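Local coordinates for protein glycosyl hydrolase family 88 (Pedobacter heparinus, PDB 3WIW) that acts as an unsaturated glucuronyl hydrolase specific for heparin, probably releasing the terminal unsaturated uronic acid from fragments of this polysaccharide, at residues Thr38-Leu43 with Ser89-Leu94; Thr81-Tyr86 with Ala96-Phe101; Asn240-Ala245 with Leu291-Val296. One frame throughout, in Å; residues are numbered along the deposited sequence.

Contact 1 of 3, residues Thr38-Leu43 with Ser89-Leu94; sequences TAVIQL and SGDKNL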
ATOM      1  N   THR A  38       2.276   6.730  20.605  1.00 13.81           N
ATOM      2  CA  THR A  38       1.702   7.870  19.904  1.00 14.47           C
ATOM      3  C   THR A  38       0.659   7.435  18.885  1.00 13.91           C
ATOM      4  O   THR A  38      -0.417   8.028  18.812  1.00 13.80           O
ATOM      5  CB  THR A  38       2.787   8.716  19.256  1.00 17.33           C
ATOM      6  OG1 THR A  38       3.551   9.338  20.298  1.00 21.27           O
ATOM      7  CG2 THR A  38       2.162   9.782  18.355  1.00 18.15           C
ATOM      8  N   ALA A  39       0.965   6.390  18.116  1.00 13.43           N
ATOM      9  CA  ALA A  39       0.031   5.902  17.115  1.00 13.73           C
ATOM     10  C   ALA A  39      -1.297   5.480  17.742  1.00 13.94           C
ATOM     11  O   ALA A  39      -2.368   5.782  17.208  1.00 14.61           O
ATOM     12  CB  ALA A  39       0.650   4.755  16.336  1.00 15.28           C
ATOM     13  N   VAL A  40      -1.226   4.805  18.881  1.00 13.68           N
ATOM     14  CA  VAL A  40      -2.433   4.367  19.573  1.00 15.58           C
ATOM     15  C   VAL A  40      -3.274   5.572  20.001  1.00 15.12           C
ATOM     16  O   VAL A  40      -4.494   5.574  19.830  1.00 14.96           O
ATOM     17  CB  VAL A  40      -2.070   3.472  20.765  1.00 18.23           C
ATOM     18  CG1 VAL A  40      -3.299   3.162  21.599  1.00 19.84           C
ATOM     19  CG2 VAL A  40      -1.457   2.173  20.249  1.00 18.99           C
ATOM     20  N   ILE A  41      -2.630   6.611  20.530  1.00 14.31           N
ATOM     21  CA  ILE A  41      -3.362   7.821  20.908  1.00 14.88           C
ATOM     22  C   ILE A  41      -4.025   8.472  19.694  1.00 13.35           C
ATOM     23  O   ILE A  41      -5.214   8.843  19.739  1.00 13.97           O
ATOM     24  CB  ILE A  41      -2.449   8.839  21.622  1.00 16.99           C
ATOM     25  CG1 ILE A  41      -2.058   8.309  22.998  1.00 19.40           C
ATOM     26  CG2 ILE A  41      -3.154  10.171  21.792  1.00 19.70           C
ATOM     27  CD1 ILE A  41      -0.872   9.030  23.602  1.00 20.92           C
ATOM     28  N   GLN A  42      -3.273   8.601  18.608  1.00 12.51           N
ATOM     29  CA  GLN A  42      -3.797   9.222  17.396  1.00 12.42           C
ATOM     30  C   GLN A  42      -5.028   8.470  16.893  1.00 12.05           C
ATOM     31  O   GLN A  42      -6.065   9.085  16.605  1.00 12.62           O
ATOM     32  CB  GLN A  42      -2.713   9.280  16.317  1.00 12.69           C
ATOM     33  CG  GLN A  42      -1.554  10.253  16.630  1.00 13.04           C
ATOM     34  CD  GLN A  42      -1.998  11.714  16.701  1.00 13.12           C
ATOM     35  OE1 GLN A  42      -2.634  12.132  17.664  1.00 14.51           O
ATOM     36  NE2 GLN A  42      -1.678  12.493  15.660  1.00 13.56           N
ATOM     37  N   LEU A  43      -4.920   7.141  16.805  1.00 12.29           N
ATOM     38  CA  LEU A  43      -6.010   6.315  16.319  1.00 12.42           C
ATOM     39  C   LEU A  43      -7.210   6.394  17.247  1.00 12.02           C
ATOM     40  O   LEU A  43      -8.351   6.410  16.786  1.00 12.91           O
ATOM     41  CB  LEU A  43      -5.556   4.862  16.187  1.00 12.12           C
ATOM     42  CG  LEU A  43      -4.583   4.605  15.041  1.00 12.24           C
ATOM     43  CD1 LEU A  43      -4.081   3.160  15.101  1.00 12.88           C
ATOM     44  CD2 LEU A  43      -5.205   4.933  13.665  1.00 14.26           C
ATOM     45  N   SER A  89      -1.057  -3.094  19.950  1.00 17.26           N
ATOM     46  CA  SER A  89      -1.249  -2.637  21.327  1.00 18.68           C
ATOM     47  C   SER A  89      -2.091  -3.561  22.197  1.00 18.85           C
ATOM     48  O   SER A  89      -2.007  -3.492  23.423  1.00 20.62           O
ATOM     49  CB  SER A  89      -1.928  -1.278  21.311  1.00 19.04           C
ATOM     50  OG  SER A  89      -3.260  -1.431  20.851  1.00 18.88           O
ATOM     51  N   GLY A  90      -2.925  -4.394  21.585  1.00 17.52           N
ATOM     52  CA  GLY A  90      -3.874  -5.197  22.339  1.00 17.87           C
ATOM     53  C   GLY A  90      -5.044  -4.402  22.884  1.00 19.73           C
ATOM     54  O   GLY A  90      -5.849  -4.920  23.667  1.00 21.74           O
ATOM     55  N   ASP A  91      -5.145  -3.142  22.475  1.00 20.07           N
ATOM     56  CA  ASP A  91      -6.167  -2.257  23.004  1.00 20.87           C
ATOM     57  C   ASP A  91      -7.530  -2.648  22.447  1.00 20.58           C
ATOM     58  O   ASP A  91      -7.814  -2.417  21.270  1.00 20.19           O
ATOM     59  CB  ASP A  91      -5.822  -0.815  22.623  1.00 23.38           C
ATOM     60  CG  ASP A  91      -6.750   0.196  23.251  1.00 26.91           C
ATOM     61  OD1 ASP A  91      -7.904  -0.153  23.582  1.00 27.70           O
ATOM     62  OD2 ASP A  91      -6.310   1.351  23.404  1.00 28.59           O
ATOM     63  N   LYS A  92      -8.381  -3.207  23.307  1.00 21.11           N
ATOM     64  CA  LYS A  92      -9.696  -3.663  22.877  1.00 22.52           C
ATOM     65  C   LYS A  92     -10.572  -2.554  22.308  1.00 20.49           C
ATOM     66  O   LYS A  92     -11.419  -2.807  21.453  1.00 19.96           O
ATOM     67  CB  LYS A  92     -10.405  -4.400  24.011  1.00 26.20           C
ATOM     68  CG  LYS A  92      -9.702  -5.687  24.380  1.00 30.74           C
ATOM     69  CD  LYS A  92      -9.767  -6.672  23.221  1.00 34.05           C
ATOM     70  CE  LYS A  92      -9.026  -7.964  23.529  1.00 36.49           C
ATOM     71  NZ  LYS A  92      -9.351  -9.018  22.531  1.00 37.58           N
ATOM     72  N   ASN A  93     -10.350  -1.316  22.738  1.00 19.72           N
ATOM     73  CA  ASN A  93     -11.120  -0.231  22.154  1.00 18.14           C
ATOM     74  C   ASN A  93     -10.818  -0.060  20.658  1.00 16.19           C
ATOM     75  O   ASN A  93     -11.720   0.236  19.854  1.00 15.46           O
ATOM     76  CB  ASN A  93     -10.874   1.081  22.887  1.00 18.87           C
ATOM     77  CG  ASN A  93     -11.594   2.231  22.233  1.00 20.15           C
ATOM     78  OD1 ASN A  93     -12.827   2.275  22.215  1.00 20.71           O
ATOM     79  ND2 ASN A  93     -10.838   3.151  21.661  1.00 20.34           N
ATOM     80  N   LEU A  94      -9.553  -0.235  20.277  1.00 16.34           N
ATOM     81  CA  LEU A  94      -9.183  -0.137  18.874  1.00 15.89           C
ATOM     82  C   LEU A  94      -9.808  -1.259  18.040  1.00 15.58           C
ATOM     83  O   LEU A  94     -10.163  -1.033  16.897  1.00 14.79           O
ATOM     84  CB  LEU A  94      -7.664  -0.081  18.690  1.00 16.25           C
ATOM     85  CG  LEU A  94      -6.976   1.204  19.171  1.00 16.73           C
ATOM     86  CD1 LEU A  94      -5.520   1.169  18.759  1.00 17.99           C
ATOM     87  CD2 LEU A  94      -7.687   2.453  18.631  1.00 16.03           C
TER

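Contact 2 of 3, residues Thr81-Tyr86 with Ala96-Phe101; sequences TLWYGY and AEAKRF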
ATOM      1  N   THR A  81      -5.846   0.487   9.431  1.00 10.59           N
ATOM      2  CA  THR A  81      -4.885   1.049  10.382  1.00  9.78           C
ATOM      3  C   THR A  81      -5.346   0.806  11.818  1.00 10.20           C
ATOM      4  O   THR A  81      -4.530   0.499  12.707  1.00 10.68           O
ATOM      5  CB  THR A  81      -4.646   2.540  10.096  1.00 10.07           C
ATOM      6  OG1 THR A  81      -4.311   2.666   8.710  1.00 10.03           O
ATOM      7  CG2 THR A  81      -3.497   3.085  10.939  1.00 10.83           C
ATOM      8  N   LEU A  82      -6.658   0.899  12.042  1.00 10.26           N
ATOM      9  CA  LEU A  82      -7.220   0.565  13.345  1.00 10.84           C
ATOM     10  C   LEU A  82      -6.965  -0.906  13.704  1.00 10.63           C
ATOM     11  O   LEU A  82      -6.581  -1.212  14.839  1.00 12.13           O
ATOM     12  CB  LEU A  82      -8.724   0.882  13.385  1.00 12.02           C
ATOM     13  CG  LEU A  82      -9.125   2.367  13.413  1.00 12.70           C
ATOM     14  CD1 LEU A  82     -10.627   2.501  13.209  1.00 13.71           C
ATOM     15  CD2 LEU A  82      -8.678   3.029  14.729  1.00 13.87           C
ATOM     16  N   TRP A  83      -7.146  -1.823  12.744  1.00 11.03           N
ATOM     17  CA  TRP A  83      -6.821  -3.229  13.006  1.00 11.68           C
ATOM     18  C   TRP A  83      -5.356  -3.386  13.383  1.00 11.60           C
ATOM     19  O   TRP A  83      -5.015  -4.079  14.349  1.00 11.65           O
ATOM     20  CB  TRP A  83      -7.158  -4.137  11.810  1.00 11.44           C
ATOM     21  CG  TRP A  83      -8.637  -4.315  11.620  1.00 10.67           C
ATOM     22  CD1 TRP A  83      -9.390  -3.846  10.580  1.00 11.59           C
ATOM     23  CD2 TRP A  83      -9.551  -4.948  12.532  1.00 11.57           C
ATOM     24  NE1 TRP A  83     -10.710  -4.190  10.768  1.00 12.05           N
ATOM     25  CE2 TRP A  83     -10.839  -4.849  11.967  1.00 12.53           C
ATOM     26  CE3 TRP A  83      -9.400  -5.586  13.770  1.00 12.93           C
ATOM     27  CZ2 TRP A  83     -11.978  -5.370  12.596  1.00 13.23           C
ATOM     28  CZ3 TRP A  83     -10.523  -6.088  14.399  1.00 13.38           C
ATOM     29  CH2 TRP A  83     -11.798  -5.998  13.798  1.00 14.09           C
ATOM     30  N   TYR A  84      -4.470  -2.741  12.631  1.00 11.59           N
ATOM     31  CA  TYR A  84      -3.053  -2.805  12.968  1.00 11.09           C
ATOM     32  C   TYR A  84      -2.723  -2.194  14.346  1.00 11.39           C
ATOM     33  O   TYR A  84      -1.923  -2.747  15.101  1.00 12.01           O
ATOM     34  CB  TYR A  84      -2.218  -2.145  11.880  1.00 11.40           C
ATOM     35  CG  TYR A  84      -2.066  -2.930  10.587  1.00 11.40           C
ATOM     36  CD1 TYR A  84      -2.325  -4.314  10.514  1.00 14.07           C
ATOM     37  CD2 TYR A  84      -1.667  -2.278   9.426  1.00 11.63           C
ATOM     38  CE1 TYR A  84      -2.156  -5.008   9.319  1.00 13.76           C
ATOM     39  CE2 TYR A  84      -1.512  -2.959   8.234  1.00 11.36           C
ATOM     40  CZ  TYR A  84      -1.731  -4.320   8.181  1.00 12.65           C
ATOM     41  OH  TYR A  84      -1.550  -4.995   6.990  1.00 14.23           O
ATOM     42  N   GLY A  85      -3.352  -1.072  14.687  1.00 12.25           N
ATOM     43  CA  GLY A  85      -3.187  -0.464  15.992  1.00 13.14           C
ATOM     44  C   GLY A  85      -3.617  -1.425  17.090  1.00 13.64           C
ATOM     45  O   GLY A  85      -2.952  -1.539  18.113  1.00 14.24           O
ATOM     46  N   TYR A  86      -4.713  -2.154  16.860  1.00 13.06           N
ATOM     47  CA  TYR A  86      -5.162  -3.175  17.798  1.00 14.80           C
ATOM     48  C   TYR A  86      -4.136  -4.301  17.932  1.00 15.47           C
ATOM     49  O   TYR A  86      -3.825  -4.737  19.041  1.00 16.26           O
ATOM     50  CB  TYR A  86      -6.515  -3.742  17.357  1.00 15.24           C
ATOM     51  CG  TYR A  86      -6.929  -4.975  18.123  1.00 15.70           C
ATOM     52  CD1 TYR A  86      -7.052  -4.951  19.506  1.00 17.47           C
ATOM     53  CD2 TYR A  86      -7.213  -6.160  17.462  1.00 17.24           C
ATOM     54  CE1 TYR A  86      -7.434  -6.080  20.220  1.00 18.44           C
ATOM     55  CE2 TYR A  86      -7.599  -7.276  18.162  1.00 19.25           C
ATOM     56  CZ  TYR A  86      -7.707  -7.243  19.537  1.00 19.74           C
ATOM     57  OH  TYR A  86      -8.095  -8.380  20.210  1.00 22.83           O
ATOM     58  N   ALA A  96     -12.768  -2.591  18.704  1.00 16.30           N
ATOM     59  CA  ALA A  96     -14.167  -2.184  18.604  1.00 17.15           C
ATOM     60  C   ALA A  96     -14.328  -1.095  17.542  1.00 16.39           C
ATOM     61  O   ALA A  96     -15.266  -1.127  16.742  1.00 16.75           O
ATOM     62  CB  ALA A  96     -14.708  -1.726  19.958  1.00 17.53           C
ATOM     63  N   GLU A  97     -13.423  -0.117  17.545  1.00 15.73           N
ATOM     64  CA  GLU A  97     -13.469   0.938  16.544  1.00 15.60           C
ATOM     65  C   GLU A  97     -13.199   0.372  15.156  1.00 13.60           C
ATOM     66  O   GLU A  97     -13.849   0.756  14.184  1.00 13.28           O
ATOM     67  CB  GLU A  97     -12.467   2.047  16.879  1.00 16.50           C
ATOM     68  CG  GLU A  97     -12.765   2.798  18.182  1.00 18.17           C
ATOM     69  CD  GLU A  97     -13.865   3.837  18.044  1.00 21.05           C
ATOM     70  OE1 GLU A  97     -14.673   3.762  17.090  1.00 21.68           O
ATOM     71  OE2 GLU A  97     -13.918   4.739  18.906  1.00 21.98           O
ATOM     72  N   ALA A  98     -12.242  -0.546  15.048  1.00 13.35           N
ATOM     73  CA  ALA A  98     -11.955  -1.140  13.745  1.00 12.73           C
ATOM     74  C   ALA A  98     -13.189  -1.844  13.182  1.00 13.27           C
ATOM     75  O   ALA A  98     -13.472  -1.706  12.007  1.00 13.33           O
ATOM     76  CB  ALA A  98     -10.772  -2.091  13.814  1.00 13.90           C
ATOM     77  N   LYS A  99     -13.947  -2.532  14.028  1.00 13.55           N
ATOM     78  CA  LYS A  99     -15.183  -3.188  13.595  1.00 13.59           C
ATOM     79  C   LYS A  99     -16.180  -2.142  13.042  1.00 14.05           C
ATOM     80  O   LYS A  99     -16.713  -2.305  11.941  1.00 14.25           O
ATOM     81  CB  LYS A  99     -15.786  -3.956  14.759  1.00 15.01           C
ATOM     82  CG  LYS A  99     -17.124  -4.586  14.450  1.00 16.31           C
ATOM     83  CD  LYS A  99     -17.647  -5.394  15.623  1.00 18.79           C
ATOM     84  CE  LYS A  99     -18.942  -6.054  15.233  1.00 20.45           C
ATOM     85  NZ  LYS A  99     -19.556  -6.814  16.349  1.00 21.63           N
ATOM     86  N   ARG A 100     -16.420  -1.076  13.807  1.00 14.41           N
ATOM     87  CA  ARG A 100     -17.363  -0.021  13.406  1.00 17.33           C
ATOM     88  C   ARG A 100     -16.986   0.594  12.052  1.00 15.39           C
ATOM     89  O   ARG A 100     -17.826   0.752  11.154  1.00 16.01           O
ATOM     90  CB  ARG A 100     -17.351   1.132  14.430  1.00 21.42           C
ATOM     91  CG  ARG A 100     -18.211   0.994  15.648  1.00 25.14           C
ATOM     92  CD  ARG A 100     -18.686   2.394  16.084  1.00 25.01           C
ATOM     93  NE  ARG A 100     -17.605   3.361  16.276  1.00 25.77           N
ATOM     94  CZ  ARG A 100     -17.722   4.668  16.054  1.00 25.73           C
ATOM     95  NH1 ARG A 100     -16.694   5.472  16.271  1.00 25.53           N
ATOM     96  NH2 ARG A 100     -18.861   5.177  15.609  1.00 26.21           N
ATOM     97  N   PHE A 101     -15.718   0.968  11.913  1.00 13.43           N
ATOM     98  CA  PHE A 101     -15.262   1.617  10.679  1.00 12.24           C
ATOM     99  C   PHE A 101     -15.177   0.632   9.497  1.00 11.82           C
ATOM    100  O   PHE A 101     -15.297   1.033   8.343  1.00 12.86           O
ATOM    101  CB  PHE A 101     -13.942   2.368  10.928  1.00 12.28           C
ATOM    102  CG  PHE A 101     -14.130   3.689  11.637  1.00 11.93           C
ATOM    103  CD1 PHE A 101     -14.194   3.758  13.022  1.00 12.81           C
ATOM    104  CD2 PHE A 101     -14.274   4.862  10.906  1.00 12.18           C
ATOM    105  CE1 PHE A 101     -14.395   4.986  13.669  1.00 13.82           C
ATOM    106  CE2 PHE A 101     -14.454   6.095  11.546  1.00 12.78           C
ATOM    107  CZ  PHE A 101     -14.517   6.151  12.924  1.00 13.86           C
TER

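Contact 3 of 3, residues Asn240-Ala245 with Leu291-Val296; sequences NESAWA and LWDFDV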
ATOM      1  N   ASN A 240       6.794  10.136 -18.673  1.00 10.62           N
ATOM      2  CA  ASN A 240       6.637   8.745 -19.093  1.00 11.92           C
ATOM      3  C   ASN A 240       7.842   7.863 -18.772  1.00 11.87           C
ATOM      4  O   ASN A 240       7.693   6.646 -18.536  1.00 12.08           O
ATOM      5  CB  ASN A 240       6.321   8.646 -20.591  1.00 12.15           C
ATOM      6  CG  ASN A 240       4.954   9.200 -20.940  1.00 12.71           C
ATOM      7  OD1 ASN A 240       4.071   9.302 -20.084  1.00 12.64           O
ATOM      8  ND2 ASN A 240       4.775   9.565 -22.196  1.00 14.57           N
ATOM      9  N   GLU A 241       9.026   8.470 -18.785  1.00 11.20           N
ATOM     10  CA  GLU A 241      10.293   7.763 -18.585  1.00 11.40           C
ATOM     11  C   GLU A 241      10.719   7.659 -17.133  1.00 11.51           C
ATOM     12  O   GLU A 241      11.712   7.004 -16.830  1.00 11.67           O
ATOM     13  CB  GLU A 241      11.423   8.484 -19.330  1.00 13.26           C
ATOM     14  CG  GLU A 241      11.322   8.467 -20.855  1.00 15.34           C
ATOM     15  CD  GLU A 241      10.256   9.402 -21.409  1.00 16.12           C
ATOM     16  OE1 GLU A 241      10.117  10.549 -20.906  1.00 16.85           O
ATOM     17  OE2 GLU A 241       9.541   8.967 -22.345  1.00 17.14           O
ATOM     18  N   SER A 242       9.988   8.318 -16.241  1.00 10.84           N
ATOM     19  CA  SER A 242      10.473   8.514 -14.879  1.00 10.36           C
ATOM     20  C   SER A 242      10.137   7.375 -13.910  1.00  9.42           C
ATOM     21  O   SER A 242       9.369   6.437 -14.227  1.00 10.32           O
ATOM     22  CB  SER A 242       9.961   9.841 -14.305  1.00 10.40           C
ATOM     23  OG  SER A 242       8.613   9.727 -13.839  1.00  9.70           O
ATOM     24  N   ALA A 243      10.693   7.498 -12.707  1.00 10.37           N
ATOM     25  CA  ALA A 243      10.527   6.522 -11.635  1.00  9.78           C
ATOM     26  C   ALA A 243       9.740   7.173 -10.495  1.00  8.88           C
ATOM     27  O   ALA A 243      10.301   7.660  -9.509  1.00  9.88           O
ATOM     28  CB  ALA A 243      11.883   5.973 -11.169  1.00 11.39           C
ATOM     29  N   TRP A 244       8.426   7.193 -10.666  1.00  8.93           N
ATOM     30  CA  TRP A 244       7.525   7.718  -9.645  1.00  8.64           C
ATOM     31  C   TRP A 244       7.755   6.925  -8.357  1.00  8.14           C
ATOM     32  O   TRP A 244       7.703   5.694  -8.396  1.00  8.40           O
ATOM     33  CB  TRP A 244       6.085   7.592 -10.172  1.00  9.06           C
ATOM     34  CG  TRP A 244       5.016   7.875  -9.163  1.00  9.29           C
ATOM     35  CD1 TRP A 244       4.913   8.956  -8.338  1.00 11.19           C
ATOM     36  CD2 TRP A 244       3.879   7.037  -8.886  1.00  9.19           C
ATOM     37  NE1 TRP A 244       3.761   8.848  -7.574  1.00 10.90           N
ATOM     38  CE2 TRP A 244       3.123   7.670  -7.885  1.00 10.31           C
ATOM     39  CE3 TRP A 244       3.415   5.815  -9.409  1.00 10.32           C
ATOM     40  CZ2 TRP A 244       1.933   7.123  -7.379  1.00  9.98           C
ATOM     41  CZ3 TRP A 244       2.258   5.256  -8.885  1.00 10.18           C
ATOM     42  CH2 TRP A 244       1.533   5.911  -7.874  1.00 10.14           C
ATOM     43  N   ALA A 245       8.035   7.581  -7.228  1.00  7.93           N
ATOM     44  CA  ALA A 245       8.564   6.830  -6.073  1.00  7.69           C
ATOM     45  C   ALA A 245       7.553   5.847  -5.491  1.00  7.35           C
ATOM     46  O   ALA A 245       7.909   4.684  -5.215  1.00  8.39           O
ATOM     47  CB  ALA A 245       9.080   7.766  -4.994  1.00  8.64           C
ATOM     48  N   LEU A 291      12.480  11.048  -2.635  1.00  8.62           N
ATOM     49  CA  LEU A 291      11.844  12.133  -3.381  1.00  8.45           C
ATOM     50  C   LEU A 291      10.559  11.610  -4.015  1.00  8.26           C
ATOM     51  O   LEU A 291      10.433  10.425  -4.295  1.00  9.47           O
ATOM     52  CB  LEU A 291      12.788  12.589  -4.475  1.00 10.13           C
ATOM     53  CG  LEU A 291      14.233  12.874  -4.040  1.00 11.12           C
ATOM     54  CD1 LEU A 291      15.063  13.315  -5.271  1.00 12.49           C
ATOM     55  CD2 LEU A 291      14.286  13.877  -2.881  1.00 11.94           C
ATOM     56  N   TRP A 292       9.607  12.489  -4.300  1.00  9.00           N
ATOM     57  CA  TRP A 292       8.335  11.991  -4.804  1.00  8.46           C
ATOM     58  C   TRP A 292       8.494  11.265  -6.154  1.00  8.34           C
ATOM     59  O   TRP A 292       7.721  10.362  -6.486  1.00  8.37           O
ATOM     60  CB  TRP A 292       7.318  13.137  -4.892  1.00  8.93           C
ATOM     61  CG  TRP A 292       7.648  14.096  -5.984  1.00  7.87           C
ATOM     62  CD1 TRP A 292       8.548  15.140  -5.924  1.00  8.26           C
ATOM     63  CD2 TRP A 292       7.134  14.092  -7.315  1.00  8.52           C
ATOM     64  NE1 TRP A 292       8.628  15.759  -7.163  1.00 10.28           N
ATOM     65  CE2 TRP A 292       7.762  15.133  -8.029  1.00  9.53           C
ATOM     66  CE3 TRP A 292       6.201  13.286  -7.982  1.00  8.34           C
ATOM     67  CZ2 TRP A 292       7.456  15.408  -9.377  1.00  9.94           C
ATOM     68  CZ3 TRP A 292       5.899  13.558  -9.323  1.00  9.32           C
ATOM     69  CH2 TRP A 292       6.537  14.602 -10.000  1.00 10.34           C
ATOM     70  N   ASP A 293       9.507  11.645  -6.928  1.00  8.20           N
ATOM     71  CA  ASP A 293       9.892  10.947  -8.143  1.00  8.21           C
ATOM     72  C   ASP A 293      11.416  10.925  -8.143  1.00  8.59           C
ATOM     73  O   ASP A 293      12.068  11.955  -7.896  1.00  9.32           O
ATOM     74  CB  ASP A 293       9.332  11.653  -9.390  1.00  8.73           C
ATOM     75  CG  ASP A 293       9.557  10.863 -10.681  1.00  9.13           C
ATOM     76  OD1 ASP A 293      10.730  10.638 -11.075  1.00 10.58           O
ATOM     77  OD2 ASP A 293       8.556  10.468 -11.336  1.00  9.15           O
ATOM     78  N   PHE A 294      12.000   9.754  -8.409  1.00  9.78           N
ATOM     79  CA  PHE A 294      13.449   9.598  -8.320  1.00 10.98           C
ATOM     80  C   PHE A 294      14.213  10.410  -9.367  1.00 11.16           C
ATOM     81  O   PHE A 294      15.420  10.612  -9.220  1.00 12.25           O
ATOM     82  CB  PHE A 294      13.857   8.126  -8.477  1.00 10.89           C
ATOM     83  CG  PHE A 294      13.635   7.275  -7.235  1.00 12.35           C
ATOM     84  CD1 PHE A 294      12.394   6.743  -6.908  1.00 13.44           C
ATOM     85  CD2 PHE A 294      14.705   6.978  -6.402  1.00 12.63           C
ATOM     86  CE1 PHE A 294      12.232   5.953  -5.767  1.00 13.17           C
ATOM     87  CE2 PHE A 294      14.544   6.193  -5.259  1.00 13.68           C
ATOM     88  CZ  PHE A 294      13.299   5.687  -4.943  1.00 12.85           C
ATOM     89  N   ASP A 295      13.524  10.881 -10.415  1.00 10.34           N
ATOM     90  CA  ASP A 295      14.207  11.503 -11.547  1.00 11.13           C
ATOM     91  C   ASP A 295      14.161  13.021 -11.578  1.00 11.11           C
ATOM     92  O   ASP A 295      14.618  13.635 -12.545  1.00 12.11           O
ATOM     93  CB  ASP A 295      13.743  10.886 -12.863  1.00 12.11           C
ATOM     94  CG  ASP A 295      14.113   9.422 -12.950  1.00 14.10           C
ATOM     95  OD1 ASP A 295      15.150   9.021 -12.395  1.00 18.79           O
ATOM     96  OD2 ASP A 295      13.358   8.651 -13.523  1.00 16.42           O
ATOM     97  N   VAL A 296      13.599  13.642 -10.549  1.00 10.83           N
ATOM     98  CA  VAL A 296      13.592  15.093 -10.489  1.00 10.77           C
ATOM     99  C   VAL A 296      15.006  15.667 -10.484  1.00 12.30           C
ATOM    100  O   VAL A 296      15.952  15.051 -10.013  1.00 13.82           O
ATOM    101  CB  VAL A 296      12.822  15.630  -9.275  1.00 12.50           C
ATOM    102  CG1 VAL A 296      11.356  15.208  -9.357  1.00 13.40           C
ATOM    103  CG2 VAL A 296      13.458  15.183  -7.954  1.00 12.86           C
TER
HETATM  104  O   HOH W   1      13.152   6.083 -14.541  1.00 17.23           O

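Contact 1 of 3, residues Thr38-Leu43 with Ser89-Leu94
The carboxylate of Asp-91, the flat group of this contact, meets Val-40 through one oxygen: OD2 comes to 4.0 Å from Val-40 CG1. Its other oxygen turns back into its own segment, where OD1 takes the N-H of Asn-93 on the anti side, 27° out of the carboxylate plane. This caps the N-terminus of helix 92-103, and the same carboxylate touches helix 30-49 with OD2. The two methyls of Val-40 meet different partners. CG1, anti to the backbone N (chi1 172°), faces Asp-91 and Leu-94, while CG2 rests on Ser-89 CB at 3.6 Å. In the alpha6/alpha6-barrel this joins helix 30-49 to the tight turn between helices 77-89 and 92-103, where Gly-90 has a positive phi. Ser-89 OG braces that turn, accepting from Asp-91 N at 3.0 Å in an ST turn, and it is also hydrogen-bonded to Gly-85 O. Leu-94 of helix 92-103 spans two residues of helix 30-49: CD1 approaches Val-40 CG1 at 4.1 Å, and CD2 packs on CB of Leu-43, three residues on, at 4.0 Å. Leu-43 in turn touches Phe-78 and Leu-82 of helix 77-89 and Leu-382 of helix 375-392.

Contact 2 of 3, residues Thr81-Tyr86 with Ala96-Phe101
Ala-98 presents its methyl group to both Leu-82 and Trp-83, and these three residues bury most of the surface shared by the two helices. The segments run nearly antiparallel, at 164°, with their axes 8.4 Å apart at closest approach. So close a spacing fits a residue as small as alanine at the centre of the interface, where the CA atoms of Leu-82 and Ala-98 are nearest each other. Leu-82 CB lies 3.6 Å from Ala-98 CB, and the indole of Trp-83 is laid across the same methyl: Ala-98 CB sits over one face of the five-membered ring, 3.4 Å from its centroid and 18° off the normal, in a close CH-pi contact. The side chain of Trp-83 has CG beside its backbone N (chi1 -71°), which swings the ring along the neighbouring helix until CZ2 comes to 3.7 Å from Lys-99 N. The indole NE1 is hydrogen-bonded to Thr-102 OG1, which also bonds to Ala-98 O; the NE1 bond, with the methyl against the ring face, is likely to restrain the rotation of the indole.

Leu-82 reaches further with CD1, which touches Phe-101 CD1 at 3.8 Å and lies near Glu-97 O. The Phe-101 ring meets Phe-78 edge-to-face. Beyond this apolar layer, Arg-100 holds Glu-97 side-on, both NE and NH1 pointing at OE1 within the guanidinium plane, with NH1 to OE1 at 2.8 Å; the salt bridge links successive turns of helix 92-103. Leu-43 and Ala-47 of helix 30-49 cover one flank and helix 117-132 packs on Trp-83. Helices 77-89 and 92-103, joined by a short turn, thus form an antiparallel helical hairpin, the unit from which an alpha6/alpha6-barrel is built.

Contact 3 of 3, residues Asn240-Ala245 with Leu291-Val296
Asp-293 and Trp-244 form a single beta bridge between two loops, with Phe-294 N donating to Ala-243 O at 2.9 Å and Ala-245 N to Trp-292 O. The side chain of Asp-293 adds an Asx turn and a hydrogen bond to the other loop. Its CB lies over the face of its neighbour Trp-292, offset toward the rim. CG stands anti to the backbone N (chi1 -173°), which sends the carboxylate across to the other loop. OD1 uses its anti lone pair for Asp-295 N at 2.9 Å, closing the Asx turn. OD2 accepts from Ser-242 OG on its syn lone pair at 2.6 Å and also from Leu-238 N. With an alanine here, the N-H groups of Asp-295 and Leu-238 would probably lose their acceptor and Ser-242 OG would keep Thr-239 O but not its carboxylate partner, removing this side-chain tie while the backbone bridge stays. Ala-245 CB packs on Phe-294 CE1 at 3.7 Å. Trp-244, stacked on His-218, touches Asp-174, the predicted proton donor, which puts this end of the bridge beside the probable substrate site. At the outer end, a water donates to Glu-241 O (2.9 Å) and Asp-295 OD2 (2.8 Å).

Overall arrangement
Contacts 1 and 2 share helix 92-103, with centres 9 Å apart and segments that alternate along the chain. Leu-94 CD1 packs 3.6 Å from Gly-85 C and Leu-43 CD1 lies 3.6 Å from Thr-81 O, with Lys-92 NZ 2.7 Å from Tyr-86 OH, a probable hydrogen bond; together the two contacts join helices 30-49, 77-89 and 92-103. Contact 3 lies on the opposite side of the chain's centre, about 35 Å from contact 1 and 34 Å from contact 2 between centres, and touches neither. It alone borders the predicted substrate site: the side chain of Trp-244 is about 4 Å from those of Asp-174 and Arg-246, and about 6 Å from a bound HEPES buffer molecule.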